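Long-range contacts in alpha-amylase (Eisenia fetida, PDB 6M4K), which probably hydrolyses internal alpha-1,4-glucosidic linkages in starch-like polysaccharides, as a calcium-containing alpha-amylase of glycoside hydrolase family 13: residues Thr28-Glu33 and Arg85-Thr90; Ser48-His53 and Tyr72-Arg77; Gln68-Thr73 and His106-Gly111. One frame throughout, in Å; residues are numbered along the deposited sequence. Where two conformers were deposited one is given.

Contact 1 of 3, residues Thr28-Glu33 and Arg85-Thr90; sequences TDIERE and RNMVTT. With SO4 (sulfate ion), chain G.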
ATOM      1  N   THR A  28     -10.727  15.460  -5.987  1.00 14.13           N
ATOM      2  CA  THR A  28     -11.460  16.335  -5.079  1.00 14.66           C
ATOM      3  C   THR A  28     -11.711  15.670  -3.737  1.00 14.31           C
ATOM      4  O   THR A  28     -11.699  16.345  -2.701  1.00 16.17           O
ATOM      5  CB  THR A  28     -12.783  16.766  -5.699  1.00 15.44           C
ATOM      6  OG1 THR A  28     -13.510  15.606  -6.117  1.00 17.35           O
ATOM      7  CG2 THR A  28     -12.537  17.695  -6.887  1.00 18.71           C
ATOM      8  N   ASP A  29     -11.917  14.347  -3.733  1.00 14.05           N
ATOM      9  CA  ASP A  29     -12.117  13.627  -2.477  1.00 15.10           C
ATOM     10  C   ASP A  29     -10.819  13.484  -1.692  1.00 13.53           C
ATOM     11  O   ASP A  29     -10.818  13.632  -0.469  1.00 14.56           O
ATOM     12  CB  ASP A  29     -12.777  12.269  -2.722  1.00 15.21           C
ATOM     13  CG  ASP A  29     -14.269  12.399  -2.961  1.00 17.88           C
ATOM     14  OD1 ASP A  29     -14.893  13.317  -2.376  1.00 21.07           O
ATOM     15  OD2 ASP A  29     -14.807  11.585  -3.723  1.00 18.16           O
ATOM     16  N   ILE A  30      -9.707  13.193  -2.373  1.00 13.63           N
ATOM     17  CA  ILE A  30      -8.433  13.120  -1.663  1.00 12.94           C
ATOM     18  C   ILE A  30      -8.089  14.473  -1.065  1.00 13.15           C
ATOM     19  O   ILE A  30      -7.659  14.566   0.088  1.00 14.56           O
ATOM     20  CB  ILE A  30      -7.322  12.578  -2.578  1.00 12.84           C
ATOM     21  CG1 ILE A  30      -7.675  11.160  -3.035  1.00 13.57           C
ATOM     22  CG2 ILE A  30      -5.969  12.619  -1.862  1.00 13.76           C
ATOM     23  CD1 ILE A  30      -6.627  10.501  -3.900  1.00 15.05           C
ATOM     24  N   GLU A  31      -8.332  15.543  -1.824  1.00 14.16           N
ATOM     25  CA  GLU A  31      -8.062  16.887  -1.331  1.00 14.48           C
ATOM     26  C   GLU A  31      -8.786  17.154  -0.015  1.00 15.66           C
ATOM     27  O   GLU A  31      -8.192  17.675   0.938  1.00 17.35           O
ATOM     28  CB  GLU A  31      -8.453  17.910  -2.395  1.00 16.06           C
ATOM     29  CG  GLU A  31      -8.135  19.337  -1.987  1.00 18.04           C
ATOM     30  CD  GLU A  31      -8.429  20.357  -3.063  1.00 19.55           C
ATOM     31  OE1 GLU A  31      -8.957  19.990  -4.123  1.00 24.93           O
ATOM     32  OE2 GLU A  31      -8.117  21.545  -2.834  1.00 27.43           O
ATOM     33  N   ARG A  32     -10.071  16.794   0.061  1.00 16.16           N
ATOM     34  CA  ARG A  32     -10.804  16.954   1.315  0.50 16.46           C
ATOM     35  C   ARG A  32     -10.281  16.003   2.384  1.00 17.48           C
ATOM     36  O   ARG A  32     -10.148  16.383   3.554  1.00 19.81           O
ATOM     37  CB  ARG A  32     -12.297  16.726   1.090  0.50 20.57           C
ATOM     38  CG  ARG A  32     -12.919  17.672   0.083  0.50 25.79           C
ATOM     39  CD  ARG A  32     -14.434  17.648   0.148  0.50 32.02           C
ATOM     40  NE  ARG A  32     -15.028  18.134  -1.095  0.50 31.53           N
ATOM     41  CZ  ARG A  32     -15.359  17.347  -2.112  0.50 34.34           C
ATOM     42  NH1 ARG A  32     -15.161  16.038  -2.028  0.50 28.25           N
ATOM     43  NH2 ARG A  32     -15.892  17.863  -3.211  0.50 35.24           N
ATOM     44  N   GLU A  33      -9.969  14.768   2.000  1.00 15.68           N
ATOM     45  CA  GLU A  33      -9.527  13.774   2.967  1.00 16.18           C
ATOM     46  C   GLU A  33      -8.220  14.166   3.645  1.00 16.23           C
ATOM     47  O   GLU A  33      -7.953  13.717   4.760  1.00 15.62           O
ATOM     48  CB  GLU A  33      -9.380  12.418   2.276  1.00 16.04           C
ATOM     49  CG  GLU A  33      -9.288  11.248   3.239  1.00 16.19           C
ATOM     50  CD  GLU A  33     -10.601  10.954   3.946  1.00 18.03           C
ATOM     51  OE1 GLU A  33     -11.614  11.652   3.691  1.00 18.55           O
ATOM     52  OE2 GLU A  33     -10.626  10.004   4.753  1.00 17.21           O
ATOM     53  N   ARG A  85      -3.643  19.170  -9.372  1.00 14.90           N
ATOM     54  CA  ARG A  85      -2.744  20.163  -8.797  1.00 15.69           C
ATOM     55  C   ARG A  85      -3.351  20.825  -7.574  1.00 14.60           C
ATOM     56  O   ARG A  85      -2.637  21.099  -6.603  1.00 15.20           O
ATOM     57  CB  ARG A  85      -2.337  21.164  -9.872  1.00 17.23           C
ATOM     58  CG  ARG A  85      -1.508  20.477 -10.930  1.00 20.33           C
ATOM     59  CD  ARG A  85      -1.233  21.362 -12.104  1.00 23.94           C
ATOM     60  NE  ARG A  85      -0.178  22.324 -11.822  1.00 25.65           N
ATOM     61  CZ  ARG A  85       0.491  22.969 -12.771  1.00 23.00           C
ATOM     62  NH1 ARG A  85       0.216  22.740 -14.050  1.00 22.34           N
ATOM     63  NH2 ARG A  85       1.431  23.835 -12.442  1.00 24.15           N
ATOM     64  N   ASN A  86      -4.673  21.049  -7.581  1.00 14.82           N
ATOM     65  CA  ASN A  86      -5.335  21.540  -6.375  1.00 16.20           C
ATOM     66  C   ASN A  86      -5.141  20.571  -5.216  1.00 15.10           C
ATOM     67  O   ASN A  86      -4.874  20.990  -4.083  1.00 16.36           O
ATOM     68  CB  ASN A  86      -6.834  21.713  -6.620  1.00 17.17           C
ATOM     69  CG  ASN A  86      -7.179  22.953  -7.430  1.00 18.64           C
ATOM     70  OD1 ASN A  86      -8.270  23.032  -7.996  1.00 22.32           O
ATOM     71  ND2 ASN A  86      -6.277  23.916  -7.483  1.00 21.19           N
ATOM     72  N   MET A  87      -5.304  19.269  -5.485  1.00 15.55           N
ATOM     73  CA  MET A  87      -5.120  18.240  -4.466  1.00 14.59           C
ATOM     74  C   MET A  87      -3.709  18.272  -3.893  1.00 13.74           C
ATOM     75  O   MET A  87      -3.526  18.285  -2.674  1.00 14.82           O
ATOM     76  CB  MET A  87      -5.430  16.870  -5.074  1.00 15.30           C
ATOM     77  CG  MET A  87      -5.143  15.694  -4.165  1.00 13.98           C
ATOM     78  SD  MET A  87      -5.172  14.130  -5.052  1.00 14.67           S
ATOM     79  CE  MET A  87      -3.724  14.303  -6.105  1.00 16.47           C
ATOM     80  N   VAL A  88      -2.701  18.263  -4.767  1.00 14.61           N
ATOM     81  CA  VAL A  88      -1.313  18.251  -4.303  1.00 13.49           C
ATOM     82  C   VAL A  88      -1.016  19.482  -3.452  1.00 14.47           C
ATOM     83  O   VAL A  88      -0.413  19.389  -2.377  1.00 14.82           O
ATOM     84  CB  VAL A  88      -0.345  18.124  -5.494  1.00 14.63           C
ATOM     85  CG1 VAL A  88       1.098  18.297  -5.029  1.00 16.32           C
ATOM     86  CG2 VAL A  88      -0.506  16.778  -6.192  1.00 16.14           C
ATOM     87  N   THR A  89      -1.435  20.654  -3.928  1.00 16.05           N
ATOM     88  CA  THR A  89      -1.170  21.892  -3.193  1.00 16.07           C
ATOM     89  C   THR A  89      -1.828  21.873  -1.813  1.00 16.27           C
ATOM     90  O   THR A  89      -1.183  22.160  -0.800  1.00 16.44           O
ATOM     91  CB  THR A  89      -1.648  23.089  -4.015  1.00 18.31           C
ATOM     92  OG1 THR A  89      -0.908  23.147  -5.240  1.00 20.59           O
ATOM     93  CG2 THR A  89      -1.452  24.380  -3.233  1.00 20.25           C
ATOM     94  N   THR A  90      -3.113  21.513  -1.753  1.00 16.14           N
ATOM     95  CA  THR A  90      -3.842  21.519  -0.488  1.00 16.80           C
ATOM     96  C   THR A  90      -3.264  20.493   0.475  1.00 15.03           C
ATOM     97  O   THR A  90      -3.071  20.767   1.668  1.00 16.64           O
ATOM     98  CB  THR A  90      -5.310  21.191  -0.765  1.00 17.79           C
ATOM     99  OG1 THR A  90      -5.896  22.231  -1.555  1.00 21.69           O
ATOM    100  CG2 THR A  90      -6.086  21.032   0.540  1.00 19.56           C
TER
HETATM  101  S   SO4 G 606     -15.500  15.758  -9.261  0.50 23.49           S
HETATM  102  O1  SO4 G 606     -14.493  15.379 -10.239  0.50 31.78           O
HETATM  103  O2  SO4 G 606     -14.929  15.557  -7.941  0.50 28.04           O
HETATM  104  O3  SO4 G 606     -16.658  14.877  -9.389  0.50 19.78           O
HETATM  105  O4  SO4 G 606     -15.876  17.158  -9.456  0.50 35.43           O
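With CG trans to its own backbone N (chi1 -177°) and the chain extended beyond, E31 reaches from helix 27-39 across to helix 81-93, where its carboxylate meets T90. E31 OE2 lies 2.7 Å from T90 OG1, probably a hydrogen bond, though the one threonine proton could instead go to N86 O, 3.0 Å from T90 OG1. The two side chains cross at about a right angle, and E31 CG rests on T90 CB at 3.6 Å. The other carboxylate oxygen, E31 OE1, sits by N86 CB. One level deeper, M87 carries CG trans to its N (chi1 174°) and continues nearly extended at chi2, which brings SD to I30 CG2 at 3.6 Å; I30 in turn packs on V45 and V47 of strand 44-47. The helix segments run nearly parallel, 10° apart, with axes 8.5 Å from each other, as neighbouring outer helices of a TIM barrel do, and E31 CB lies over M87 CA where the backbones come closest. The pairing is thus graded: sulfur and methyl fill the side facing the barrel strand, while toward the surface a carboxylate lies against a hydroxyl, a polar link that needs no opposite charge on helix 81-93.

Contact 2 of 3, residues Ser48-His53 and Tyr72-Arg77; sequences SPPNEH and YTMNSR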
ATOM      1  N   SER A  48      -4.070   6.707  -7.336  1.00 12.82           N
ATOM      2  CA  SER A  48      -4.167   5.866  -8.521  1.00 12.56           C
ATOM      3  C   SER A  48      -3.499   6.552  -9.717  1.00 11.89           C
ATOM      4  O   SER A  48      -3.335   7.778  -9.724  1.00 13.07           O
ATOM      5  CB  SER A  48      -5.644   5.594  -8.832  1.00 13.72           C
ATOM      6  OG  SER A  48      -6.191   4.642  -7.929  1.00 13.48           O
ATOM      7  N   PRO A  49      -3.107   5.789 -10.745  1.00 12.67           N
ATOM      8  CA  PRO A  49      -2.365   6.387 -11.877  1.00 12.69           C
ATOM      9  C   PRO A  49      -3.074   7.619 -12.407  1.00 13.60           C
ATOM     10  O   PRO A  49      -4.260   7.555 -12.764  1.00 13.74           O
ATOM     11  CB  PRO A  49      -2.324   5.248 -12.910  1.00 13.11           C
ATOM     12  CG  PRO A  49      -2.298   4.000 -12.051  1.00 13.84           C
ATOM     13  CD  PRO A  49      -3.217   4.323 -10.888  1.00 13.03           C
ATOM     14  N   PRO A  50      -2.396   8.772 -12.432  1.00 12.98           N
ATOM     15  CA  PRO A  50      -3.069  10.035 -12.752  1.00 14.49           C
ATOM     16  C   PRO A  50      -2.866  10.470 -14.193  1.00 12.35           C
ATOM     17  O   PRO A  50      -3.428  11.491 -14.606  1.00 14.49           O
ATOM     18  CB  PRO A  50      -2.381  11.017 -11.799  1.00 14.32           C
ATOM     19  CG  PRO A  50      -0.969  10.502 -11.777  1.00 13.90           C
ATOM     20  CD  PRO A  50      -1.097   9.001 -11.768  1.00 12.90           C
ATOM     21  N   ASN A  51      -2.028   9.755 -14.941  1.00 13.34           N
ATOM     22  CA  ASN A  51      -1.792  10.079 -16.339  1.00 14.01           C
ATOM     23  C   ASN A  51      -2.953   9.573 -17.198  1.00 14.63           C
ATOM     24  O   ASN A  51      -3.824   8.823 -16.741  1.00 14.82           O
ATOM     25  CB  ASN A  51      -0.504   9.422 -16.813  1.00 15.23           C
ATOM     26  CG  ASN A  51      -0.574   7.931 -16.704  1.00 14.05           C
ATOM     27  OD1 ASN A  51      -0.595   7.391 -15.597  1.00 14.55           O
ATOM     28  ND2 ASN A  51      -0.653   7.246 -17.832  1.00 15.81           N
ATOM     29  N   GLU A  52      -2.941   9.970 -18.470  1.00 14.00           N
ATOM     30  CA  GLU A  52      -3.959   9.502 -19.401  1.00 14.67           C
ATOM     31  C   GLU A  52      -3.857   7.996 -19.579  1.00 13.36           C
ATOM     32  O   GLU A  52      -2.807   7.475 -19.972  1.00 14.31           O
ATOM     33  CB  GLU A  52      -3.805  10.190 -20.751  1.00 14.62           C
ATOM     34  CG  GLU A  52      -4.868   9.704 -21.714  1.00 16.30           C
ATOM     35  CD  GLU A  52      -4.850  10.385 -23.058  1.00 15.49           C
ATOM     36  OE1 GLU A  52      -3.803  10.928 -23.482  1.00 17.72           O
ATOM     37  OE2 GLU A  52      -5.916  10.360 -23.711  1.00 16.26           O
ATOM     38  N   HIS A  53      -4.968   7.308 -19.334  1.00 14.13           N
ATOM     39  CA  HIS A  53      -5.019   5.861 -19.402  1.00 13.76           C
ATOM     40  C   HIS A  53      -6.116   5.420 -20.365  1.00 13.91           C
ATOM     41  O   HIS A  53      -6.981   6.199 -20.776  1.00 14.18           O
ATOM     42  CB  HIS A  53      -5.278   5.262 -18.010  1.00 14.03           C
ATOM     43  CG  HIS A  53      -6.482   5.837 -17.334  1.00 13.16           C
ATOM     44  ND1 HIS A  53      -7.770   5.448 -17.644  1.00 14.13           N
ATOM     45  CD2 HIS A  53      -6.598   6.816 -16.403  1.00 14.68           C
ATOM     46  CE1 HIS A  53      -8.622   6.140 -16.907  1.00 14.66           C
ATOM     47  NE2 HIS A  53      -7.939   6.980 -16.150  1.00 14.93           N
ATOM     48  N   TYR A  72       1.197  10.701 -21.239  1.00 14.13           N
ATOM     49  CA  TYR A  72       1.600  11.258 -19.954  1.00 14.12           C
ATOM     50  C   TYR A  72       0.947  12.608 -19.671  1.00 17.02           C
ATOM     51  O   TYR A  72       1.405  13.340 -18.785  1.00 17.64           O
ATOM     52  CB  TYR A  72       3.125  11.288 -19.830  1.00 15.99           C
ATOM     53  CG  TYR A  72       3.744   9.927 -20.075  1.00 14.98           C
ATOM     54  CD1 TYR A  72       3.631   8.903 -19.134  1.00 15.78           C
ATOM     55  CD2 TYR A  72       4.427   9.653 -21.255  1.00 16.34           C
ATOM     56  CE1 TYR A  72       4.183   7.651 -19.369  1.00 15.73           C
ATOM     57  CE2 TYR A  72       4.981   8.409 -21.495  1.00 15.44           C
ATOM     58  CZ  TYR A  72       4.872   7.407 -20.549  1.00 13.88           C
ATOM     59  OH  TYR A  72       5.429   6.174 -20.803  1.00 14.80           O
ATOM     60  N   THR A  73      -0.126  12.953 -20.391  1.00 15.67           N
ATOM     61  CA  THR A  73      -0.958  14.047 -19.914  1.00 15.23           C
ATOM     62  C   THR A  73      -1.662  13.615 -18.629  1.00 15.46           C
ATOM     63  O   THR A  73      -1.588  12.456 -18.222  1.00 15.99           O
ATOM     64  CB  THR A  73      -1.966  14.490 -20.975  1.00 15.85           C
ATOM     65  OG1 THR A  73      -3.006  13.508 -21.106  1.00 18.02           O
ATOM     66  CG2 THR A  73      -1.264  14.689 -22.315  1.00 19.04           C
ATOM     67  N   MET A  74      -2.332  14.555 -17.973  1.00 16.05           N
ATOM     68  CA  MET A  74      -2.748  14.372 -16.587  1.00 15.66           C
ATOM     69  C   MET A  74      -4.252  14.506 -16.385  1.00 16.50           C
ATOM     70  O   MET A  74      -4.713  15.013 -15.362  1.00 15.85           O
ATOM     71  CB  MET A  74      -1.958  15.297 -15.670  1.00 16.87           C
ATOM     72  CG  MET A  74      -0.509  14.837 -15.509  1.00 19.02           C
ATOM     73  SD  MET A  74      -0.394  13.298 -14.568  1.00 16.16           S
ATOM     74  CE  MET A  74      -0.857  13.944 -12.963  1.00 23.41           C
ATOM     75  N   ASN A  75      -5.034  14.008 -17.335  1.00 17.46           N
ATOM     76  CA  ASN A  75      -6.483  13.908 -17.194  1.00 15.36           C
ATOM     77  C   ASN A  75      -6.833  12.427 -17.106  1.00 15.00           C
ATOM     78  O   ASN A  75      -6.574  11.676 -18.051  1.00 16.40           O
ATOM     79  CB  ASN A  75      -7.155  14.545 -18.407  1.00 19.50           C
ATOM     80  CG  ASN A  75      -8.630  14.823 -18.195  1.00 21.51           C
ATOM     81  OD1 ASN A  75      -9.133  14.839 -17.073  1.00 26.75           O
ATOM     82  ND2 ASN A  75      -9.335  15.067 -19.295  1.00 31.26           N
ATOM     83  N   SER A  76      -7.382  12.008 -15.961  1.00 14.66           N
ATOM     84  CA  SER A  76      -7.625  10.607 -15.645  1.00 14.50           C
ATOM     85  C   SER A  76      -9.029  10.460 -15.071  1.00 14.05           C
ATOM     86  O   SER A  76      -9.743  11.441 -14.832  1.00 15.30           O
ATOM     87  CB  SER A  76      -6.617  10.106 -14.601  1.00 13.89           C
ATOM     88  OG  SER A  76      -6.881  10.696 -13.335  1.00 14.26           O
ATOM     89  N   ARG A  77      -9.396   9.218 -14.774  1.00 14.21           N
ATOM     90  CA  ARG A  77     -10.687   8.971 -14.141  1.00 13.42           C
ATOM     91  C   ARG A  77     -10.840   9.736 -12.837  1.00 13.30           C
ATOM     92  O   ARG A  77     -11.947  10.146 -12.479  1.00 14.69           O
ATOM     93  CB  ARG A  77     -10.860   7.480 -13.890  1.00 13.66           C
ATOM     94  CG  ARG A  77     -12.240   7.132 -13.354  1.00 14.83           C
ATOM     95  CD  ARG A  77     -12.436   5.651 -13.146  1.00 14.32           C
ATOM     96  NE  ARG A  77     -13.842   5.391 -12.849  1.00 13.94           N
ATOM     97  CZ  ARG A  77     -14.453   4.230 -13.075  1.00 14.52           C
ATOM     98  NH1 ARG A  77     -13.794   3.190 -13.561  1.00 13.75           N
ATOM     99  NH2 ARG A  77     -15.761   4.129 -12.833  1.00 14.63           N
TER
HETATM  100  O   HOH W   1      -5.304  13.025 -13.387  1.00 14.72           O
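The imidazole of H53 presents its edge to residues 76-77: the backbone N of R77 lies close to the ring plane, 12° out of it, and donates to H53 NE2 at 3.0 Å with an N-H...N angle of 156°. S76 CA and R77 CB also approach NE2, each at 3.7 Å. The ring reaches this place because CG stands between the backbone N and carbonyl carbon (chi1 53°). With an alanine in place of H53, the R77 amide would probably lose its acceptor and a gap would open beside S76. Further along, E52 N donates to T73 O at 2.8 Å, the donor standing well above the carbonyl plane, and N51 CA-H meets the same oxygen. M74, bent at chi2 and chi3, lies alongside P50, and its CE presses on P50 CB at a tight 3.5 Å; F84 of helix 81-93 touches both residues. One water, within hydrogen-bonding distance of P50 O, M74 O and S76 OG, bridges the two segments. Since NE2 accepts from an amide, it should carry no proton, consistent with a neutral ring protonated at ND1; this pairing of two irregular loop segments is therefore held by backbone groups, one imidazole nitrogen and a water rather than by paired charges.

Contact 3 of 3, residues Gln68-Thr73 and His106-Gly111; sequences QPVSYT and HMTGGG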
ATOM      1  N   GLN A  68      -3.084   0.828 -17.998  1.00 13.31           N
ATOM      2  CA  GLN A  68      -2.748   0.835 -19.422  1.00 12.93           C
ATOM      3  C   GLN A  68      -2.574   2.278 -19.873  1.00 14.84           C
ATOM      4  O   GLN A  68      -3.520   2.909 -20.376  1.00 14.96           O
ATOM      5  CB  GLN A  68      -3.807   0.101 -20.241  1.00 14.83           C
ATOM      6  CG  GLN A  68      -3.784  -1.382 -19.955  1.00 15.72           C
ATOM      7  CD  GLN A  68      -4.657  -2.181 -20.893  1.00 16.84           C
ATOM      8  OE1 GLN A  68      -4.647  -1.968 -22.109  1.00 17.39           O
ATOM      9  NE2 GLN A  68      -5.422  -3.105 -20.336  1.00 19.26           N
ATOM     10  N   PRO A  69      -1.373   2.835 -19.731  1.00 13.65           N
ATOM     11  CA  PRO A  69      -1.143   4.220 -20.149  1.00 14.28           C
ATOM     12  C   PRO A  69      -1.388   4.427 -21.637  1.00 13.07           C
ATOM     13  O   PRO A  69      -1.061   3.578 -22.474  1.00 13.90           O
ATOM     14  CB  PRO A  69       0.330   4.458 -19.800  1.00 13.89           C
ATOM     15  CG  PRO A  69       0.597   3.498 -18.694  1.00 14.06           C
ATOM     16  CD  PRO A  69      -0.207   2.270 -19.026  1.00 14.50           C
ATOM     17  N   VAL A  70      -1.932   5.601 -21.938  1.00 14.13           N
ATOM     18  CA  VAL A  70      -2.102   6.077 -23.301  1.00 13.08           C
ATOM     19  C   VAL A  70      -1.205   7.277 -23.598  1.00 16.26           C
ATOM     20  O   VAL A  70      -0.671   7.402 -24.705  1.00 15.47           O
ATOM     21  CB  VAL A  70      -3.593   6.377 -23.579  1.00 13.19           C
ATOM     22  CG1 VAL A  70      -3.777   7.143 -24.898  1.00 15.39           C
ATOM     23  CG2 VAL A  70      -4.388   5.074 -23.594  1.00 15.90           C
ATOM     24  N   SER A  71      -0.990   8.145 -22.614  1.00 14.50           N
ATOM     25  CA  SER A  71      -0.016   9.225 -22.730  1.00 14.21           C
ATOM     26  C   SER A  71       0.368   9.659 -21.323  1.00 15.09           C
ATOM     27  O   SER A  71      -0.065   9.066 -20.332  1.00 15.91           O
ATOM     28  CB  SER A  71      -0.556  10.401 -23.549  1.00 15.90           C
ATOM     29  OG  SER A  71      -1.332  11.253 -22.733  1.00 16.21           O
ATOM     30  N   TYR A  72       1.197  10.701 -21.239  1.00 14.13           N
ATOM     31  CA  TYR A  72       1.600  11.258 -19.954  1.00 14.12           C
ATOM     32  C   TYR A  72       0.947  12.608 -19.671  1.00 17.02           C
ATOM     33  O   TYR A  72       1.405  13.340 -18.785  1.00 17.64           O
ATOM     34  CB  TYR A  72       3.125  11.288 -19.830  1.00 15.99           C
ATOM     35  CG  TYR A  72       3.744   9.927 -20.075  1.00 14.98           C
ATOM     36  CD1 TYR A  72       3.631   8.903 -19.134  1.00 15.78           C
ATOM     37  CD2 TYR A  72       4.427   9.653 -21.255  1.00 16.34           C
ATOM     38  CE1 TYR A  72       4.183   7.651 -19.369  1.00 15.73           C
ATOM     39  CE2 TYR A  72       4.981   8.409 -21.495  1.00 15.44           C
ATOM     40  CZ  TYR A  72       4.872   7.407 -20.549  1.00 13.88           C
ATOM     41  OH  TYR A  72       5.429   6.174 -20.803  1.00 14.80           O
ATOM     42  N   THR A  73      -0.126  12.953 -20.391  1.00 15.67           N
ATOM     43  CA  THR A  73      -0.958  14.047 -19.914  1.00 15.23           C
ATOM     44  C   THR A  73      -1.662  13.615 -18.629  1.00 15.46           C
ATOM     45  O   THR A  73      -1.588  12.456 -18.222  1.00 15.99           O
ATOM     46  CB  THR A  73      -1.966  14.490 -20.975  1.00 15.85           C
ATOM     47  OG1 THR A  73      -3.006  13.508 -21.106  1.00 18.02           O
ATOM     48  CG2 THR A  73      -1.264  14.689 -22.315  1.00 19.04           C
ATOM     49  N   HIS A 106       4.964  -0.314 -19.512  1.00 13.84           N
ATOM     50  CA  HIS A 106       4.171  -0.689 -20.670  1.00 13.96           C
ATOM     51  C   HIS A 106       3.192   0.424 -20.978  1.00 14.18           C
ATOM     52  O   HIS A 106       3.033   1.385 -20.219  1.00 14.12           O
ATOM     53  CB  HIS A 106       3.432  -1.986 -20.375  1.00 14.19           C
ATOM     54  CG  HIS A 106       2.668  -1.956 -19.089  1.00 12.85           C
ATOM     55  ND1 HIS A 106       3.145  -2.522 -17.924  1.00 14.02           N
ATOM     56  CD2 HIS A 106       1.468  -1.409 -18.784  1.00 14.38           C
ATOM     57  CE1 HIS A 106       2.259  -2.332 -16.960  1.00 13.91           C
ATOM     58  NE2 HIS A 106       1.232  -1.659 -17.454  1.00 15.12           N
ATOM     59  N   MET A 107       2.547   0.282 -22.135  1.00 14.20           N
ATOM     60  CA  MET A 107       1.426   1.134 -22.513  1.00 14.97           C
ATOM     61  C   MET A 107       0.131   0.328 -22.427  1.00 13.63           C
ATOM     62  O   MET A 107      -0.233  -0.140 -21.343  1.00 16.01           O
ATOM     63  CB  MET A 107       1.674   1.772 -23.886  1.00 15.04           C
ATOM     64  CG  MET A 107       2.883   2.698 -23.923  1.00 15.32           C
ATOM     65  SD  MET A 107       2.820   4.086 -22.758  1.00 15.49           S
ATOM     66  CE  MET A 107       1.638   5.174 -23.577  1.00 16.19           C
ATOM     67  N   THR A 108      -0.575   0.137 -23.536  1.00 14.46           N
ATOM     68  CA  THR A 108      -1.800  -0.652 -23.517  1.00 14.93           C
ATOM     69  C   THR A 108      -1.528  -2.070 -23.994  1.00 14.22           C
ATOM     70  O   THR A 108      -0.439  -2.394 -24.482  1.00 16.73           O
ATOM     71  CB  THR A 108      -2.877  -0.041 -24.424  1.00 15.18           C
ATOM     72  OG1 THR A 108      -2.449  -0.125 -25.799  1.00 15.47           O
ATOM     73  CG2 THR A 108      -3.139   1.397 -24.052  1.00 15.09           C
ATOM     74  N   GLY A 109      -2.556  -2.908 -23.880  1.00 16.79           N
ATOM     75  CA  GLY A 109      -2.606  -4.153 -24.616  1.00 17.20           C
ATOM     76  C   GLY A 109      -2.975  -3.910 -26.068  1.00 16.56           C
ATOM     77  O   GLY A 109      -2.899  -2.791 -26.586  1.00 16.72           O
ATOM     78  N   GLY A 110      -3.383  -4.987 -26.734  1.00 19.16           N
ATOM     79  CA  GLY A 110      -3.815  -4.887 -28.113  1.00 18.61           C
ATOM     80  C   GLY A 110      -5.112  -4.114 -28.264  1.00 19.19           C
ATOM     81  O   GLY A 110      -5.819  -3.787 -27.306  1.00 19.92           O
ATOM     82  N   GLY A 111      -5.442  -3.823 -29.520  1.00 19.49           N
ATOM     83  CA  GLY A 111      -6.632  -3.054 -29.815  1.00 20.52           C
ATOM     84  C   GLY A 111      -6.346  -1.574 -29.935  1.00 19.12           C
ATOM     85  O   GLY A 111      -5.228  -1.088 -29.737  1.00 20.44           O
TER
HETATM   86  O   HOH W   2       4.291   4.087 -19.532  1.00 15.94           O
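The carboxamide oxygen of Q68 is gripped twice, by the backbone N of G109 and by R54 NH1. G109 N donates to Q68 OE1 at 2.9 Å along a nearly straight line (172°), although it stands 55° out of the carboxamide plane. The glutamine chain, extended beyond CG, runs past T108 CA to get there, while its own CA-H points at M107 O. T108 gives its hydroxyl proton to G109 O, in the carbonyl plane and on a lone pair, and also pairs with Y128 OH.

M107 fills the middle. CG lies opposite its carbonyl carbon (chi1 -63°), and further bends at chi2 and chi3 fold the thioether back under residues 69-70, with CE 3.3 Å from P69 O and SD 3.9 Å from P69 CB. The same sulfur makes an oblique Met-aromatic contact with Y72, 5.4 Å from the ring centroid. P69 O is buried among CE and the T108 CG2 methyl, 3.4 Å away, and has no hydrogen-bond partner. The sulfur lies by the hydroxyl end of the ring; Y72 OH itself donates to a water at 2.7 Å, this water donates in turn to H106 O, and Y133 also bonds the hydroxyl.

H106 turns CD2 toward P69 CD, and its NE2 is held by Y67 O. It directly follows N105, a calcium ligand, so the contact packs the loop after strand 44-47 against the calcium-binding loop after strand 97-102, at the C-terminal ends of the strands of the (beta/alpha)8 barrel characteristic of family 13 amylases.

From the N terminus, helix 27-39 leads into strand 44-47, and the long loop that follows doubles back on itself at contact 2 before helix 81-93 returns to the first helix at contact 1. Contact 2 thus falls wholly within the span that contact 1 closes. Contact 3 starts on that same loop but ends beyond strand 97-102, so it crosses contact 1 along the chain. Contacts 2 and 3 share Y72 and T73 and touch directly, with E52 OE1 2.6 Å from S71 OG; contact 1 stands apart, its nearest atoms about 6 Å from contact 2 and about 10 Å from contact 3. Contact 1 pairs two outer helices, while contacts 2 and 3 tie together the loops near the calcium site.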